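Local coordinates for glycosyl hydrolases family 31 family protein (Aspergillus niger, PDB 6DRU) that releases alpha-xylose from the non-reducing terminal glucose of xyloglucan oligosaccharides, as an alpha-xylosidase of glycoside hydrolase family 31, at residues Y252-L257 and S280-D285; L267-F272 and K313-A318. All coordinates share one frame; numbering follows the deposited sequence.

Interaction 1. Residues Y252-L257 and S280-D285. With XYS (alpha-D-xylopyranose), chain N.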
ATOM      1  N   TYR A 252      36.835  -1.292  37.520  1.00 61.02           N
ATOM      2  CA  TYR A 252      37.267  -2.145  36.421  1.00 64.25           C
ATOM      3  C   TYR A 252      36.227  -3.227  36.165  1.00 63.06           C
ATOM      4  O   TYR A 252      35.852  -3.965  37.080  1.00 68.77           O
ATOM      5  CB  TYR A 252      38.625  -2.769  36.738  1.00 50.37           C
ATOM      6  CG  TYR A 252      39.120  -3.747  35.699  1.00 49.59           C
ATOM      7  CD1 TYR A 252      39.599  -3.306  34.472  1.00 43.48           C
ATOM      8  CD2 TYR A 252      39.125  -5.112  35.954  1.00 55.56           C
ATOM      9  CE1 TYR A 252      40.057  -4.200  33.522  1.00 43.34           C
ATOM     10  CE2 TYR A 252      39.583  -6.013  35.012  1.00 55.01           C
ATOM     11  CZ  TYR A 252      40.048  -5.554  33.799  1.00 55.77           C
ATOM     12  OH  TYR A 252      40.504  -6.452  32.860  1.00 54.68           O
ATOM     13  N   ILE A 253      35.767  -3.317  34.922  1.00 51.19           N
ATOM     14  CA  ILE A 253      34.716  -4.248  34.528  1.00 58.83           C
ATOM     15  C   ILE A 253      35.349  -5.336  33.672  1.00 60.80           C
ATOM     16  O   ILE A 253      35.813  -5.076  32.555  1.00 55.13           O
ATOM     17  CB  ILE A 253      33.579  -3.538  33.784  1.00 60.45           C
ATOM     18  CG1 ILE A 253      32.905  -2.516  34.703  1.00 52.37           C
ATOM     19  CG2 ILE A 253      32.565  -4.547  33.269  1.00 53.15           C
ATOM     20  CD1 ILE A 253      32.081  -1.487  33.971  1.00 47.89           C
ATOM     21  N   GLN A 254      35.361  -6.561  34.194  1.00 60.61           N
ATOM     22  CA  GLN A 254      35.935  -7.706  33.499  1.00 59.63           C
ATOM     23  C   GLN A 254      34.847  -8.440  32.725  1.00 64.78           C
ATOM     24  O   GLN A 254      33.783  -8.741  33.274  1.00 74.13           O
ATOM     25  CB  GLN A 254      36.609  -8.653  34.490  1.00 61.70           C
ATOM     26  CG  GLN A 254      37.240  -9.877  33.851  1.00 61.09           C
ATOM     27  CD  GLN A 254      38.395  -9.523  32.937  1.00 65.40           C
ATOM     28  OE1 GLN A 254      39.205  -8.648  33.250  1.00 63.94           O
ATOM     29  NE2 GLN A 254      38.477 -10.197  31.797  1.00 64.93           N
ATOM     30  N   SER A 255      35.119  -8.729  31.457  1.00 66.02           N
ATOM     31  CA  SER A 255      34.164  -9.441  30.621  1.00 58.82           C
ATOM     32  C   SER A 255      34.904 -10.064  29.449  1.00 64.15           C
ATOM     33  O   SER A 255      36.026  -9.667  29.119  1.00 70.27           O
ATOM     34  CB  SER A 255      33.053  -8.512  30.117  1.00 56.02           C
ATOM     35  OG  SER A 255      32.184  -9.194  29.230  1.00 56.89           O
ATOM     36  N   LYS A 256      34.259 -11.047  28.831  1.00 59.10           N
ATOM     37  CA  LYS A 256      34.758 -11.673  27.612  1.00 61.46           C
ATOM     38  C   LYS A 256      33.658 -12.563  27.054  1.00 63.39           C
ATOM     39  O   LYS A 256      32.606 -12.746  27.671  1.00 65.06           O
ATOM     40  CB  LYS A 256      36.032 -12.485  27.855  1.00 55.75           C
ATOM     41  CG  LYS A 256      35.795 -13.834  28.510  1.00 60.10           C
ATOM     42  CD  LYS A 256      37.004 -14.736  28.341  1.00 62.17           C
ATOM     43  CE  LYS A 256      36.679 -16.173  28.706  1.00 59.20           C
ATOM     44  NZ  LYS A 256      37.778 -17.100  28.320  1.00 61.29           N
ATOM     45  N   LEU A 257      33.919 -13.120  25.879  1.00 57.78           N
ATOM     46  CA  LEU A 257      33.047 -14.113  25.262  1.00 57.99           C
ATOM     47  C   LEU A 257      33.807 -15.438  25.266  1.00 61.22           C
ATOM     48  O   LEU A 257      34.670 -15.663  24.412  1.00 67.77           O
ATOM     49  CB  LEU A 257      32.644 -13.689  23.850  1.00 56.35           C
ATOM     50  CG  LEU A 257      31.485 -14.392  23.125  1.00 53.09           C
ATOM     51  CD1 LEU A 257      31.174 -13.671  21.826  1.00 54.95           C
ATOM     52  CD2 LEU A 257      31.750 -15.864  22.837  1.00 44.31           C
ATOM     53  N   SER A 280      35.682  -4.691  39.814  1.00 65.09           N
ATOM     54  CA  SER A 280      34.423  -4.183  40.347  1.00 59.00           C
ATOM     55  C   SER A 280      33.191  -4.921  39.840  1.00 69.22           C
ATOM     56  O   SER A 280      32.168  -4.931  40.533  1.00 69.86           O
ATOM     57  CB  SER A 280      34.277  -2.692  40.027  1.00 57.47           C
ATOM     58  OG  SER A 280      35.213  -1.917  40.755  1.00 71.95           O
ATOM     59  N   MET A 281      33.253  -5.547  38.667  1.00 59.40           N
ATOM     60  CA  MET A 281      32.087  -6.233  38.129  1.00 62.83           C
ATOM     61  C   MET A 281      32.540  -7.352  37.201  1.00 65.85           C
ATOM     62  O   MET A 281      33.445  -7.163  36.385  1.00 62.52           O
ATOM     63  CB  MET A 281      31.162  -5.264  37.381  1.00 64.80           C
ATOM     64  CG  MET A 281      29.710  -5.719  37.329  1.00 64.25           C
ATOM     65  SD  MET A 281      28.767  -4.964  35.992  1.00 70.72           S
ATOM     66  CE  MET A 281      28.582  -3.290  36.591  1.00 62.87           C
ATOM     67  N   ILE A 282      31.901  -8.512  37.339  1.00 64.47           N
ATOM     68  CA  ILE A 282      32.160  -9.683  36.508  1.00 58.65           C
ATOM     69  C   ILE A 282      30.935  -9.907  35.630  1.00 66.79           C
ATOM     70  O   ILE A 282      29.803  -9.916  36.132  1.00 74.63           O
ATOM     71  CB  ILE A 282      32.443 -10.921  37.376  1.00 70.60           C
ATOM     72  CG1 ILE A 282      33.770 -10.769  38.130  1.00 58.36           C
ATOM     73  CG2 ILE A 282      32.465 -12.179  36.521  1.00 60.74           C
ATOM     74  CD1 ILE A 282      34.992 -11.129  37.339  1.00 61.40           C
ATOM     75  N   VAL A 283      31.149 -10.091  34.328  1.00 58.56           N
ATOM     76  CA  VAL A 283      30.061 -10.166  33.356  1.00 59.26           C
ATOM     77  C   VAL A 283      29.996 -11.571  32.769  1.00 63.92           C
ATOM     78  O   VAL A 283      31.025 -12.137  32.378  1.00 63.46           O
ATOM     79  CB  VAL A 283      30.232  -9.117  32.245  1.00 58.11           C
ATOM     80  CG1 VAL A 283      29.019  -9.109  31.336  1.00 56.77           C
ATOM     81  CG2 VAL A 283      30.461  -7.740  32.845  1.00 57.05           C
ATOM     82  N   ILE A 284      28.786 -12.124  32.699  1.00 66.53           N
ATOM     83  CA  ILE A 284      28.515 -13.406  32.056  1.00 56.75           C
ATOM     84  C   ILE A 284      27.806 -13.132  30.736  1.00 60.38           C
ATOM     85  O   ILE A 284      26.771 -12.456  30.711  1.00 59.42           O
ATOM     86  CB  ILE A 284      27.664 -14.323  32.952  1.00 60.00           C
ATOM     87  CG1 ILE A 284      28.383 -14.598  34.274  1.00 65.28           C
ATOM     88  CG2 ILE A 284      27.351 -15.629  32.236  1.00 50.40           C
ATOM     89  CD1 ILE A 284      27.556 -15.399  35.258  1.00 52.19           C
ATOM     90  N   ASP A 285      28.353 -13.664  29.645  1.00 56.94           N
ATOM     91  CA  ASP A 285      27.868 -13.336  28.310  1.00 59.26           C
ATOM     92  C   ASP A 285      26.669 -14.218  27.950  1.00 63.39           C
ATOM     93  O   ASP A 285      26.054 -14.862  28.804  1.00 60.86           O
ATOM     94  CB  ASP A 285      29.004 -13.462  27.297  1.00 51.39           C
ATOM     95  CG  ASP A 285      28.761 -12.646  26.037  1.00 64.93           C
ATOM     96  OD1 ASP A 285      27.638 -12.124  25.869  1.00 67.11           O
ATOM     97  OD2 ASP A 285      29.692 -12.532  25.212  1.00 69.09           O
TER
HETATM   98  C1  XYS N 834      26.777  -9.679  20.526  1.00 74.91           C
HETATM   99  C2  XYS N 834      27.365  -8.638  21.451  1.00 72.98           C
HETATM  100  C3  XYS N 834      28.635  -9.184  22.064  1.00 72.64           C
HETATM  101  C4  XYS N 834      28.353 -10.522  22.710  1.00 71.74           C
HETATM  102  C5  XYS N 834      27.663 -11.426  21.712  1.00 73.07           C
HETATM  103  O1  XYS N 834      27.712  -9.994  19.522  1.00 64.79           O
HETATM  104  O2  XYS N 834      27.647  -7.465  20.725  1.00 73.96           O
HETATM  105  O3  XYS N 834      29.119  -8.284  23.033  1.00 76.70           O
HETATM  106  O4  XYS N 834      29.567 -11.111  23.112  1.00 63.86           O
HETATM  107  O5  XYS N 834      26.462 -10.833  21.270  1.00 71.89           O
HETATM  108  O   HOH W   1      31.334 -14.016  29.948  1.00 52.75           O

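Interaction 2. Residues L267-F272 and K313-A318. With NAG (2-acetamido-2-deoxy-beta-D-glucopyranose), chain O.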
ATOM      1  N   LEU A 267      36.580 -19.524  39.669  1.00 68.31           N
ATOM      2  CA  LEU A 267      38.038 -19.496  39.597  1.00 60.91           C
ATOM      3  C   LEU A 267      38.546 -18.142  39.125  1.00 68.59           C
ATOM      4  O   LEU A 267      39.664 -17.746  39.474  1.00 76.41           O
ATOM      5  CB  LEU A 267      38.554 -20.604  38.678  1.00 57.42           C
ATOM      6  CG  LEU A 267      38.211 -22.045  39.064  1.00 71.78           C
ATOM      7  CD1 LEU A 267      38.763 -23.025  38.037  1.00 62.46           C
ATOM      8  CD2 LEU A 267      38.719 -22.369  40.461  1.00 76.10           C
ATOM      9  N   LEU A 268      37.748 -17.422  38.336  1.00 67.41           N
ATOM     10  CA  LEU A 268      38.131 -16.077  37.919  1.00 65.94           C
ATOM     11  C   LEU A 268      38.203 -15.134  39.114  1.00 67.88           C
ATOM     12  O   LEU A 268      39.154 -14.355  39.250  1.00 69.14           O
ATOM     13  CB  LEU A 268      37.146 -15.562  36.872  1.00 54.71           C
ATOM     14  CG  LEU A 268      37.351 -14.152  36.324  1.00 61.07           C
ATOM     15  CD1 LEU A 268      38.664 -14.050  35.570  1.00 60.87           C
ATOM     16  CD2 LEU A 268      36.191 -13.815  35.414  1.00 56.27           C
ATOM     17  N   ALA A 269      37.198 -15.187  39.992  1.00 66.17           N
ATOM     18  CA  ALA A 269      37.231 -14.375  41.204  1.00 65.91           C
ATOM     19  C   ALA A 269      38.372 -14.799  42.121  1.00 68.31           C
ATOM     20  O   ALA A 269      38.985 -13.957  42.787  1.00 73.73           O
ATOM     21  CB  ALA A 269      35.891 -14.465  41.934  1.00 62.18           C
ATOM     22  N   GLN A 270      38.665 -16.100  42.173  1.00 67.09           N
ATOM     23  CA  GLN A 270      39.800 -16.571  42.959  1.00 68.65           C
ATOM     24  C   GLN A 270      41.117 -16.030  42.418  1.00 68.58           C
ATOM     25  O   GLN A 270      42.039 -15.753  43.193  1.00 62.33           O
ATOM     26  CB  GLN A 270      39.820 -18.099  42.990  1.00 66.55           C
ATOM     27  CG  GLN A 270      40.697 -18.688  44.082  1.00 57.56           C
ATOM     28  CD  GLN A 270      40.097 -18.521  45.465  1.00 65.75           C
ATOM     29  OE1 GLN A 270      39.064 -19.113  45.779  1.00 84.56           O
ATOM     30  NE2 GLN A 270      40.739 -17.710  46.297  1.00 70.69           N
ATOM     31  N   ASN A 271      41.224 -15.871  41.097  1.00 67.00           N
ATOM     32  CA  ASN A 271      42.458 -15.358  40.511  1.00 66.52           C
ATOM     33  C   ASN A 271      42.667 -13.889  40.858  1.00 71.57           C
ATOM     34  O   ASN A 271      43.773 -13.482  41.232  1.00 76.03           O
ATOM     35  CB  ASN A 271      42.441 -15.557  38.997  1.00 72.51           C
ATOM     36  CG  ASN A 271      43.312 -16.711  38.555  1.00 75.31           C
ATOM     37  OD1 ASN A 271      44.483 -16.525  38.223  1.00 74.07           O
ATOM     38  ND2 ASN A 271      42.746 -17.912  38.548  1.00 94.49           N
ATOM     39  N   PHE A 272      41.618 -13.072  40.727  1.00 69.22           N
ATOM     40  CA  PHE A 272      41.724 -11.670  41.119  1.00 69.27           C
ATOM     41  C   PHE A 272      42.071 -11.538  42.595  1.00 69.98           C
ATOM     42  O   PHE A 272      42.852 -10.662  42.984  1.00 65.49           O
ATOM     43  CB  PHE A 272      40.423 -10.931  40.808  1.00 58.00           C
ATOM     44  CG  PHE A 272      40.290 -10.512  39.374  1.00 54.49           C
ATOM     45  CD1 PHE A 272      40.886  -9.347  38.922  1.00 61.33           C
ATOM     46  CD2 PHE A 272      39.568 -11.281  38.477  1.00 54.45           C
ATOM     47  CE1 PHE A 272      40.765  -8.956  37.602  1.00 57.69           C
ATOM     48  CE2 PHE A 272      39.445 -10.896  37.157  1.00 62.09           C
ATOM     49  CZ  PHE A 272      40.043  -9.732  36.719  1.00 57.27           C
ATOM     50  N   LYS A 313      31.489 -12.189  45.413  1.00 67.82           N
ATOM     51  CA  LYS A 313      31.544 -11.001  46.259  1.00 74.49           C
ATOM     52  C   LYS A 313      32.428 -11.229  47.480  1.00 76.87           C
ATOM     53  O   LYS A 313      32.995 -10.277  48.025  1.00 70.23           O
ATOM     54  CB  LYS A 313      30.135 -10.581  46.679  1.00 69.98           C
ATOM     55  CG  LYS A 313      30.091  -9.335  47.560  1.00 64.45           C
ATOM     56  CD  LYS A 313      28.686  -8.775  47.683  1.00 83.05           C
ATOM     57  CE  LYS A 313      28.168  -8.886  49.108  1.00 94.39           C
ATOM     58  NZ  LYS A 313      26.865  -8.186  49.282  1.00 92.30           N
ATOM     59  N   ASN A 314      32.586 -12.485  47.907  1.00 80.09           N
ATOM     60  CA  ASN A 314      33.424 -12.772  49.065  1.00 75.61           C
ATOM     61  C   ASN A 314      34.907 -12.675  48.738  1.00 79.08           C
ATOM     62  O   ASN A 314      35.703 -12.284  49.599  1.00 86.50           O
ATOM     63  CB  ASN A 314      33.104 -14.164  49.611  1.00 88.51           C
ATOM     64  CG  ASN A 314      33.808 -14.451  50.924  1.00105.75           C
ATOM     65  OD1 ASN A 314      34.937 -14.945  50.934  1.00 98.37           O
ATOM     66  ND2 ASN A 314      33.149 -14.148  52.035  1.00124.70           N
ATOM     67  N   LEU A 315      35.295 -13.016  47.509  1.00 69.36           N
ATOM     68  CA  LEU A 315      36.694 -12.992  47.106  1.00 62.59           C
ATOM     69  C   LEU A 315      37.134 -11.624  46.595  1.00 69.65           C
ATOM     70  O   LEU A 315      38.249 -11.181  46.894  1.00 64.26           O
ATOM     71  CB  LEU A 315      36.941 -14.046  46.025  1.00 68.11           C
ATOM     72  CG  LEU A 315      36.725 -15.510  46.414  1.00 69.36           C
ATOM     73  CD1 LEU A 315      36.939 -16.413  45.210  1.00 66.83           C
ATOM     74  CD2 LEU A 315      37.644 -15.911  47.556  1.00 68.66           C
ATOM     75  N   THR A 316      36.280 -10.944  45.828  1.00 69.27           N
ATOM     76  CA  THR A 316      36.647  -9.691  45.187  1.00 55.75           C
ATOM     77  C   THR A 316      35.746  -8.518  45.543  1.00 65.65           C
ATOM     78  O   THR A 316      36.104  -7.375  45.230  1.00 66.15           O
ATOM     79  CB  THR A 316      36.649  -9.854  43.657  1.00 56.08           C
ATOM     80  OG1 THR A 316      35.320 -10.143  43.206  1.00 63.47           O
ATOM     81  CG2 THR A 316      37.578 -10.984  43.240  1.00 50.48           C
ATOM     82  N   GLY A 317      34.595  -8.756  46.169  1.00 65.15           N
ATOM     83  CA  GLY A 317      33.625  -7.704  46.385  1.00 65.18           C
ATOM     84  C   GLY A 317      32.925  -7.215  45.138  1.00 74.83           C
ATOM     85  O   GLY A 317      32.122  -6.278  45.226  1.00 72.43           O
ATOM     86  N   ALA A 318      33.193  -7.819  43.985  1.00 72.89           N
ATOM     87  CA  ALA A 318      32.629  -7.356  42.730  1.00 61.26           C
ATOM     88  C   ALA A 318      31.170  -7.774  42.602  1.00 65.67           C
ATOM     89  O   ALA A 318      30.754  -8.824  43.099  1.00 71.58           O
ATOM     90  CB  ALA A 318      33.430  -7.909  41.551  1.00 55.86           C
TER
HETATM   91  C1  NAG O 835      34.074 -14.311  53.151  1.00137.91           C
HETATM   92  C2  NAG O 835      34.893 -13.525  54.168  1.00136.09           C
HETATM   93  C3  NAG O 835      36.126 -14.308  54.600  1.00134.58           C
HETATM   94  C4  NAG O 835      35.759 -15.734  54.993  1.00135.11           C
HETATM   95  C5  NAG O 835      34.889 -16.387  53.925  1.00135.69           C
HETATM   96  C6  NAG O 835      34.458 -17.786  54.352  1.00120.26           C
HETATM   97  C7  NAG O 835      34.476 -11.193  53.642  1.00117.84           C
HETATM   98  C8  NAG O 835      34.986  -9.958  52.961  1.00 88.83           C
HETATM   99  N2  NAG O 835      35.286 -12.247  53.608  1.00124.88           N
HETATM  100  O3  NAG O 835      36.744 -13.651  55.712  1.00122.79           O
HETATM  101  O4  NAG O 835      36.954 -16.503  55.172  1.00132.59           O
HETATM  102  O5  NAG O 835      33.734 -15.584  53.695  1.00142.50           O
HETATM  103  O6  NAG O 835      33.883 -18.470  53.234  1.00110.18           O
HETATM  104  O7  NAG O 835      33.387 -11.228  54.191  1.00122.26           O

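Interaction 1. Residues Y252-L257 and S280-D285
Backbone bonds pair Ile-253 with Met-281 and Gln-254 with Ile-282 as parallel neighbours, the axes of the short strands inclined to each other by 25°. Gln-254 bonds through both its backbone N and its backbone O: the N donates to Met-281 O (3.0 Å) and the O accepts from Val-283 N (3.1 Å). At the start, Tyr-252 O takes a bond in its carbonyl plane from Ser-280 N (2.8 Å) and a weak one from Met-281 N. Beyond Gln-254 a water takes over, donating to Lys-256 O and Val-283 O and weakly accepting from Asp-285 N.

Apolar contacts line one side: Ile-253 CG2 meets Val-283 CG2 at 3.8 Å, and Ser-255 CB rests on Val-283 CB. On the other face, Gln-254 CB lies beside Ile-282 CD1, while the Gln-254 side chain, bent at chi2, brings OE1 to Tyr-252, whose OH donates to it (2.6 Å).

At the C-terminal ends, with CG anti to its backbone N (chi1 -157°), Asp-285 extends its carboxylate to the sugar, where OD2 accepts from xylose O4 at 2.5 Å. Leu-257 lies beside both, its CG near Asp-285 OD2 and its CD1 3.3 Å from xylose O4. Arg-470, His-557 and the proton donor Asp-487 also bind the sugar. Neighbouring parallel strands delivering substrate-binding residues from their C-terminal ends are the hallmark of a TIM-barrel active site.

Interaction 2. Residues L267-F272 and K313-A318
Ala-269 and Leu-315 bring the two helices closest, their CA atoms 6.1 Å apart, and no hydrogen bond links 267-272 to 313-318. Van der Waals packing joins them instead. Thr-316 turns CG2 into the first helix, where the methyl meets Ala-269 O at 3.3 Å and Phe-272 CB at 3.7 Å. From Phe-272 the ring then leads away, its edge meeting Leu-268 CG and its far end reaching the strand 252-254; Trp-575 stacks with it edge-to-face. Leu-315 CD1 lies 4.0 Å from Ala-269 CB and also reaches the backbone of Gln-270.

These are adjacent outer helices of the TIM barrel, 262-274 and 305-316, packed side by side around the strands. Between them, Gln-270 crosses Leu-315 obliquely: the chain leaves with CG anti to the backbone N (chi1 -163°), bends at chi2 (72°), and thereby brings its amide up against the leucine methyls, Gln-270 OE1 3.5 Å from Leu-315 CD1. The NE2 of that amide is held by Asp-274.

Thr-316 heads an ST turn, Ala-318 N donating to its OG1 (3.2 Å) across Gly-317, which has positive phi and is the first residue to leave helical angles. The same OG1 bonds to Val-312 O, so the hydroxyl is tied to its own helix while the methyl packs against the other. Asn-314 points elsewhere and carries an N-linked N-acetylglucosamine, its ND2 covalently joined to C1 of the sugar.

In the fold
The centres of interactions 1 and 2 lie about 12 Å apart, in the TIM-barrel domain. Their segments alternate along the chain: strand 252-254, helix 262-274, strand 281-284 and helix 305-316. The first three form a beta-alpha-beta unit, whose parallel strands meet in interaction 1 and whose connecting helix enters interaction 2. The two layers touch where Ile-282 CD1 packs on Leu-268 CD2 (3.5 Å) and Ala-318 CB on Ser-280 O (3.4 Å). Ala-318 leads straight into strand 319-328, which pairs with 281-284. Interaction 1 therefore belongs to the barrel wall beside the active site, and interaction 2 to the outer helical layer, away from it.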